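Local coordinates for FAD-dependent pyridine nucleotide-disulphide oxidoreductase (PDB 3IWA), which probably uses a bound FAD to pass electrons from NADH or NADPH to an acceptor, at residues T187-A192 with T221-V226; P129-D134 with V225-G230. All blocks are in the same frame, centred on the assembly; numbering follows the deposited sequence.

In the fold
Both contacts lie on the same side of the chain's centre, and their own centres are about 14 Å apart. They meet on strand 225-230: interaction 1 uses the loop 221-224 leading into it, interaction 2 the strand itself; Val225 and Val226 lie in both segments but carry little or nothing of interaction 1. Along the chain, loop 129-134 comes first, then 187-192 at the end of strand 185-189, and last 221-230. Interaction 1 sets the start of a three-stranded antiparallel sheet against the end of strand 185-189 in the parallel sheet, and interaction 2 lays along it a loop leading to that sheet's edge strand 138-140. The domain is Rossmann-type, probably the NAD(P)H-binding one.

Interaction 1: T187-A192 with T221-V226; sequences TVVELA and TGEKVV
With CG1 of Val189 anti to the backbone N (chi1 174°) and CG of Glu223 set likewise (chi1 -168°), the two side chains meet at an angle, Val189 CG1 lying 4.1 Å from Glu223 CB and 3.6 Å from Glu223 O. Leu191 and Lys224 run side by side in the same direction, and Leu191 CD1 touches Lys224 CB at 3.9 Å. The backbones supply the polar grip. Glu223 N donates to Glu190 O (3.1 Å, 167°), and Gly222 N donates almost straight to Ala192 O (3.0 Å), although it stands above that carbonyl's plane. Gly222 makes this turn at positive phi, a conformation that favours glycine. Around these bonds, Thr221 CA-H points at Glu190 O and Leu191 CA-H at Glu223 O. Glu190 folds back so that OE2 accepts from Ala192 N (2.8 Å) through its anti lone pair, while OE1 accepts from Gly167 N, in what looks like a Rossmann-type glycine-rich loop. Glu223 OE2 is hydrogen-bonded to Thr240 OG1 and salt-bridged to Arg243 NE. The contact lies where strand 185-189, flanked in the parallel sheet by 161-165 and 218-220, ends beside the loop running from strand 218-220 to strand 225-230.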
ATOM      1  N   THR A 187      -2.981 -15.699  30.379  1.00 41.43           N
ATOM      2  CA  THR A 187      -1.528 -15.883  30.322  1.00 41.10           C
ATOM      3  C   THR A 187      -1.149 -16.554  29.004  1.00 40.19           C
ATOM      4  O   THR A 187      -1.784 -17.517  28.584  1.00 40.71           O
ATOM      5  CB  THR A 187      -1.042 -16.766  31.464  1.00 40.76           C
ATOM      6  OG1 THR A 187      -1.589 -16.268  32.684  1.00 42.69           O
ATOM      7  CG2 THR A 187       0.481 -16.799  31.545  1.00 40.04           C
ATOM      8  N   VAL A 188      -0.131 -16.025  28.342  1.00 39.90           N
ATOM      9  CA  VAL A 188       0.406 -16.634  27.119  1.00 38.70           C
ATOM     10  C   VAL A 188       1.696 -17.303  27.486  1.00 38.12           C
ATOM     11  O   VAL A 188       2.507 -16.715  28.156  1.00 38.24           O
ATOM     12  CB  VAL A 188       0.673 -15.608  25.986  1.00 38.63           C
ATOM     13  CG1 VAL A 188       1.276 -16.309  24.789  1.00 38.32           C
ATOM     14  CG2 VAL A 188      -0.583 -14.899  25.579  1.00 36.55           C
ATOM     15  N   VAL A 189       1.857 -18.548  27.061  1.00 38.19           N
ATOM     16  CA  VAL A 189       3.076 -19.301  27.259  1.00 37.59           C
ATOM     17  C   VAL A 189       3.642 -19.713  25.896  1.00 37.90           C
ATOM     18  O   VAL A 189       3.007 -20.407  25.139  1.00 37.26           O
ATOM     19  CB  VAL A 189       2.825 -20.575  28.149  1.00 37.41           C
ATOM     20  CG1 VAL A 189       4.100 -21.446  28.237  1.00 35.86           C
ATOM     21  CG2 VAL A 189       2.300 -20.168  29.549  1.00 36.28           C
ATOM     22  N   GLU A 190       4.870 -19.292  25.626  1.00 39.16           N
ATOM     23  CA  GLU A 190       5.515 -19.485  24.344  1.00 39.12           C
ATOM     24  C   GLU A 190       6.877 -20.163  24.545  1.00 40.01           C
ATOM     25  O   GLU A 190       7.709 -19.732  25.330  1.00 39.92           O
ATOM     26  CB  GLU A 190       5.642 -18.134  23.636  1.00 38.62           C
ATOM     27  CG  GLU A 190       6.523 -18.112  22.383  1.00 39.35           C
ATOM     28  CD  GLU A 190       6.053 -19.031  21.296  1.00 40.03           C
ATOM     29  OE1 GLU A 190       4.889 -18.889  20.892  1.00 41.29           O
ATOM     30  OE2 GLU A 190       6.842 -19.890  20.838  1.00 41.86           O
ATOM     31  N   LEU A 191       7.076 -21.217  23.792  1.00 40.96           N
ATOM     32  CA  LEU A 191       8.301 -21.963  23.776  1.00 42.54           C
ATOM     33  C   LEU A 191       9.496 -21.141  23.226  1.00 42.23           C
ATOM     34  O   LEU A 191      10.567 -21.121  23.826  1.00 42.77           O
ATOM     35  CB  LEU A 191       8.054 -23.238  22.979  1.00 42.69           C
ATOM     36  CG  LEU A 191       9.222 -24.201  22.770  1.00 46.60           C
ATOM     37  CD1 LEU A 191       9.557 -24.916  24.072  1.00 49.04           C
ATOM     38  CD2 LEU A 191       8.874 -25.203  21.643  1.00 47.36           C
ATOM     39  N   ALA A 192       9.307 -20.446  22.109  1.00 42.02           N
ATOM     40  CA  ALA A 192      10.384 -19.633  21.516  1.00 41.21           C
ATOM     41  C   ALA A 192      10.741 -18.477  22.450  1.00 41.01           C
ATOM     42  O   ALA A 192       9.934 -18.069  23.298  1.00 40.43           O
ATOM     43  CB  ALA A 192       9.977 -19.118  20.128  1.00 40.35           C
ATOM     44  N   THR A 221       7.931 -16.462  27.877  1.00 46.41           N
ATOM     45  CA  THR A 221       8.694 -16.968  26.738  1.00 46.48           C
ATOM     46  C   THR A 221       9.829 -17.906  27.188  1.00 47.25           C
ATOM     47  O   THR A 221      10.160 -17.999  28.372  1.00 47.95           O
ATOM     48  CB  THR A 221       9.256 -15.788  25.878  1.00 46.67           C
ATOM     49  OG1 THR A 221       9.954 -14.852  26.704  1.00 45.44           O
ATOM     50  CG2 THR A 221       8.114 -15.058  25.169  1.00 46.10           C
ATOM     51  N   GLY A 222      10.445 -18.593  26.241  1.00 47.45           N
ATOM     52  CA  GLY A 222      11.398 -19.615  26.578  1.00 47.96           C
ATOM     53  C   GLY A 222      10.866 -20.612  27.601  1.00 48.29           C
ATOM     54  O   GLY A 222      11.624 -21.092  28.442  1.00 48.75           O
ATOM     55  N   GLU A 223       9.577 -20.960  27.495  1.00 48.47           N
ATOM     56  CA  GLU A 223       8.896 -21.775  28.495  1.00 48.13           C
ATOM     57  C   GLU A 223       8.077 -22.892  27.868  1.00 48.35           C
ATOM     58  O   GLU A 223       7.265 -22.657  26.974  1.00 47.54           O
ATOM     59  CB  GLU A 223       8.021 -20.881  29.350  1.00 48.57           C
ATOM     60  CG  GLU A 223       7.492 -21.587  30.592  1.00 49.15           C
ATOM     61  CD  GLU A 223       7.153 -20.665  31.724  1.00 47.96           C
ATOM     62  OE1 GLU A 223       7.737 -19.573  31.839  1.00 46.56           O
ATOM     63  OE2 GLU A 223       6.310 -21.074  32.545  1.00 51.69           O
ATOM     64  N   LYS A 224       8.316 -24.115  28.346  1.00 48.71           N
ATOM     65  CA  LYS A 224       7.785 -25.334  27.737  1.00 49.60           C
ATOM     66  C   LYS A 224       6.660 -25.929  28.576  1.00 49.17           C
ATOM     67  O   LYS A 224       6.744 -25.930  29.803  1.00 50.04           O
ATOM     68  CB  LYS A 224       8.896 -26.390  27.574  1.00 50.26           C
ATOM     69  CG  LYS A 224       8.393 -27.738  27.016  1.00 53.57           C
ATOM     70  CD  LYS A 224       9.512 -28.773  26.755  1.00 58.84           C
ATOM     71  CE  LYS A 224       9.144 -29.733  25.596  1.00 61.87           C
ATOM     72  NZ  LYS A 224      10.297 -30.540  25.034  1.00 64.15           N
ATOM     73  N   VAL A 225       5.640 -26.469  27.908  1.00 48.20           N
ATOM     74  CA  VAL A 225       4.535 -27.121  28.590  1.00 47.53           C
ATOM     75  C   VAL A 225       4.987 -28.558  28.862  1.00 47.29           C
ATOM     76  O   VAL A 225       5.381 -29.290  27.944  1.00 46.37           O
ATOM     77  CB  VAL A 225       3.194 -27.098  27.772  1.00 47.43           C
ATOM     78  CG1 VAL A 225       2.172 -28.006  28.422  1.00 46.99           C
ATOM     79  CG2 VAL A 225       2.632 -25.704  27.651  1.00 44.99           C
ATOM     80  N   VAL A 226       4.930 -28.942  30.133  1.00 46.87           N
ATOM     81  CA  VAL A 226       5.373 -30.267  30.569  1.00 46.68           C
ATOM     82  C   VAL A 226       4.218 -31.246  30.756  1.00 46.54           C
ATOM     83  O   VAL A 226       4.341 -32.419  30.395  1.00 47.58           O
ATOM     84  CB  VAL A 226       6.246 -30.170  31.839  1.00 46.71           C
ATOM     85  CG1 VAL A 226       6.161 -31.437  32.651  1.00 47.48           C
ATOM     86  CG2 VAL A 226       7.714 -29.888  31.440  1.00 45.12           C
TER

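Interaction 2: P129-D134 with V225-G230; sequences PVEGMD and VVRLEG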
ATOM      1  N   PRO A 129       3.302 -33.850  22.901  1.00 61.25           N
ATOM      2  CA  PRO A 129       3.140 -35.243  23.354  1.00 61.73           C
ATOM      3  C   PRO A 129       3.313 -35.350  24.868  1.00 61.71           C
ATOM      4  O   PRO A 129       4.276 -35.954  25.370  1.00 62.33           O
ATOM      5  CB  PRO A 129       4.230 -35.991  22.595  1.00 61.91           C
ATOM      6  CG  PRO A 129       5.320 -34.937  22.385  1.00 61.91           C
ATOM      7  CD  PRO A 129       4.658 -33.586  22.384  1.00 61.24           C
ATOM      8  N   VAL A 130       2.345 -34.757  25.558  1.00 61.24           N
ATOM      9  CA  VAL A 130       2.345 -34.589  26.991  1.00 61.15           C
ATOM     10  C   VAL A 130       1.012 -35.067  27.553  1.00 61.13           C
ATOM     11  O   VAL A 130      -0.006 -35.134  26.855  1.00 61.21           O
ATOM     12  CB  VAL A 130       2.522 -33.105  27.407  1.00 60.90           C
ATOM     13  CG1 VAL A 130       3.873 -32.553  26.939  1.00 61.42           C
ATOM     14  CG2 VAL A 130       1.382 -32.270  26.875  1.00 60.30           C
ATOM     15  N   GLU A 131       1.049 -35.356  28.841  1.00 60.97           N
ATOM     16  CA  GLU A 131      -0.058 -35.917  29.600  1.00 61.04           C
ATOM     17  C   GLU A 131      -1.168 -34.873  29.772  1.00 59.89           C
ATOM     18  O   GLU A 131      -0.889 -33.696  29.984  1.00 59.66           O
ATOM     19  CB  GLU A 131       0.518 -36.378  30.947  1.00 61.25           C
ATOM     20  CG  GLU A 131      -0.446 -36.935  31.973  1.00 64.89           C
ATOM     21  CD  GLU A 131       0.273 -37.261  33.293  1.00 68.30           C
ATOM     22  OE1 GLU A 131       1.243 -38.050  33.256  1.00 70.74           O
ATOM     23  OE2 GLU A 131      -0.111 -36.714  34.357  1.00 71.55           O
ATOM     24  N   GLY A 132      -2.420 -35.297  29.636  1.00 58.81           N
ATOM     25  CA  GLY A 132      -3.556 -34.420  29.909  1.00 58.24           C
ATOM     26  C   GLY A 132      -4.044 -33.616  28.713  1.00 57.85           C
ATOM     27  O   GLY A 132      -4.956 -32.807  28.834  1.00 56.34           O
ATOM     28  N   MET A 133      -3.466 -33.865  27.544  1.00 58.22           N
ATOM     29  CA  MET A 133      -3.909 -33.190  26.321  1.00 58.72           C
ATOM     30  C   MET A 133      -5.273 -33.711  25.828  1.00 59.80           C
ATOM     31  O   MET A 133      -5.697 -33.389  24.703  1.00 60.73           O
ATOM     32  CB  MET A 133      -2.829 -33.301  25.229  1.00 57.94           C
ATOM     33  CG  MET A 133      -1.695 -32.265  25.388  1.00 56.34           C
ATOM     34  SD  MET A 133      -2.206 -30.576  25.007  1.00 47.97           S
ATOM     35  CE  MET A 133      -1.112 -29.636  26.066  1.00 49.96           C
ATOM     36  N   ASP A 134      -5.941 -34.508  26.672  1.00 60.29           N
ATOM     37  CA  ASP A 134      -7.264 -35.095  26.400  1.00 60.77           C
ATOM     38  C   ASP A 134      -8.357 -34.568  27.324  1.00 59.70           C
ATOM     39  O   ASP A 134      -9.492 -35.016  27.235  1.00 60.32           O
ATOM     40  CB  ASP A 134      -7.218 -36.633  26.522  1.00 61.43           C
ATOM     41  CG  ASP A 134      -6.713 -37.115  27.903  1.00 64.23           C
ATOM     42  OD1 ASP A 134      -7.369 -38.013  28.495  1.00 67.02           O
ATOM     43  OD2 ASP A 134      -5.674 -36.595  28.396  1.00 65.43           O
ATOM     44  N   VAL A 225       5.640 -26.469  27.908  1.00 48.20           N
ATOM     45  CA  VAL A 225       4.535 -27.121  28.590  1.00 47.53           C
ATOM     46  C   VAL A 225       4.987 -28.558  28.862  1.00 47.29           C
ATOM     47  O   VAL A 225       5.381 -29.290  27.944  1.00 46.37           O
ATOM     48  CB  VAL A 225       3.194 -27.098  27.772  1.00 47.43           C
ATOM     49  CG1 VAL A 225       2.172 -28.006  28.422  1.00 46.99           C
ATOM     50  CG2 VAL A 225       2.632 -25.704  27.651  1.00 44.99           C
ATOM     51  N   VAL A 226       4.930 -28.942  30.133  1.00 46.87           N
ATOM     52  CA  VAL A 226       5.373 -30.267  30.569  1.00 46.68           C
ATOM     53  C   VAL A 226       4.218 -31.246  30.756  1.00 46.54           C
ATOM     54  O   VAL A 226       4.341 -32.419  30.395  1.00 47.58           O
ATOM     55  CB  VAL A 226       6.246 -30.170  31.839  1.00 46.71           C
ATOM     56  CG1 VAL A 226       6.161 -31.437  32.651  1.00 47.48           C
ATOM     57  CG2 VAL A 226       7.714 -29.888  31.440  1.00 45.12           C
ATOM     58  N   ARG A 227       3.114 -30.778  31.321  1.00 45.99           N
ATOM     59  CA  ARG A 227       1.896 -31.552  31.355  1.00 46.19           C
ATOM     60  C   ARG A 227       0.705 -30.660  31.772  1.00 45.76           C
ATOM     61  O   ARG A 227       0.891 -29.578  32.324  1.00 44.62           O
ATOM     62  CB  ARG A 227       2.038 -32.759  32.303  1.00 47.04           C
ATOM     63  CG  ARG A 227       1.969 -32.399  33.779  1.00 48.34           C
ATOM     64  CD  ARG A 227       1.967 -33.626  34.735  1.00 50.09           C
ATOM     65  NE  ARG A 227       2.384 -33.113  36.033  1.00 49.52           N
ATOM     66  CZ  ARG A 227       3.641 -32.824  36.346  1.00 47.88           C
ATOM     67  NH1 ARG A 227       4.622 -33.073  35.504  1.00 47.90           N
ATOM     68  NH2 ARG A 227       3.917 -32.306  37.524  1.00 50.09           N
ATOM     69  N   LEU A 228      -0.500 -31.128  31.451  1.00 45.65           N
ATOM     70  CA  LEU A 228      -1.738 -30.555  31.961  1.00 46.35           C
ATOM     71  C   LEU A 228      -2.305 -31.466  33.067  1.00 47.66           C
ATOM     72  O   LEU A 228      -2.295 -32.684  32.943  1.00 47.28           O
ATOM     73  CB  LEU A 228      -2.779 -30.390  30.863  1.00 45.42           C
ATOM     74  CG  LEU A 228      -2.388 -29.623  29.601  1.00 44.64           C
ATOM     75  CD1 LEU A 228      -3.664 -29.266  28.778  1.00 43.44           C
ATOM     76  CD2 LEU A 228      -1.560 -28.386  29.920  1.00 41.13           C
ATOM     77  N   GLU A 229      -2.775 -30.833  34.134  1.00 49.11           N
ATOM     78  CA  GLU A 229      -3.373 -31.505  35.274  1.00 50.73           C
ATOM     79  C   GLU A 229      -4.847 -31.161  35.389  1.00 52.63           C
ATOM     80  O   GLU A 229      -5.245 -29.994  35.157  1.00 52.81           O
ATOM     81  CB  GLU A 229      -2.635 -31.137  36.556  1.00 50.66           C
ATOM     82  CG  GLU A 229      -1.580 -32.170  36.884  1.00 49.76           C
ATOM     83  CD  GLU A 229      -0.608 -31.762  37.945  1.00 49.69           C
ATOM     84  OE1 GLU A 229      -0.990 -31.007  38.861  1.00 48.14           O
ATOM     85  OE2 GLU A 229       0.548 -32.254  37.858  1.00 50.73           O
ATOM     86  N   GLY A 230      -5.643 -32.187  35.726  1.00 53.54           N
ATOM     87  CA  GLY A 230      -7.100 -32.090  35.733  1.00 54.55           C
ATOM     88  C   GLY A 230      -7.830 -32.551  36.994  1.00 55.71           C
ATOM     89  O   GLY A 230      -7.288 -33.344  37.796  1.00 54.42           O
TER
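Glu131 O accepts a hydrogen bond from Leu228 N (3.0 Å, 165°), with the donor tilted only 19° from the carbonyl plane; it is the one hydrogen bond between the two segments. Around it the side chains pack in three places. Val130 turns its CG1 branch over the strand backbone, 3.5 Å from Val226 O and 3.7 Å from Val225 O. Met133 bends at chi2 (-71°), which brings CE against the leucine, 3.7 Å from Leu228 CD1, while the same methyl lies more loosely against Val225 CG1. The two side chains cross at a slant, and Leu228 also covers Gly132 O with CB and CD1. Glu131, an exposed residue, and Arg227 extend alongside each other, with Glu131 OE2 3.7 Å from Arg227 CD. Their charged groups do not touch, although the opposite charges probably attract weakly.

The next shell fixes these groups. Residues 130-133 form a type II turn; Gly132, at the positive phi of its third position, lets its CA come close to Leu228 O, with the turn lying against the strand. Arg227 NE donates in the guanidinium plane to Glu229 OE2 (2.7 Å), on the anti side of the carboxylate, and this salt bridge holds the arginine along its own strand. Glu229 OE1 in turn pairs with Arg237.

Val226 and Arg227 both face Ile239, a classic beta bulge in the antiparallel pairing with strand 235-240, on which Leu228 also packs through Val238. The turn belongs to the loop between strands 123-125 and 138-140, and it lies against strand 225-230, an outer strand of the three-stranded antiparallel sheet.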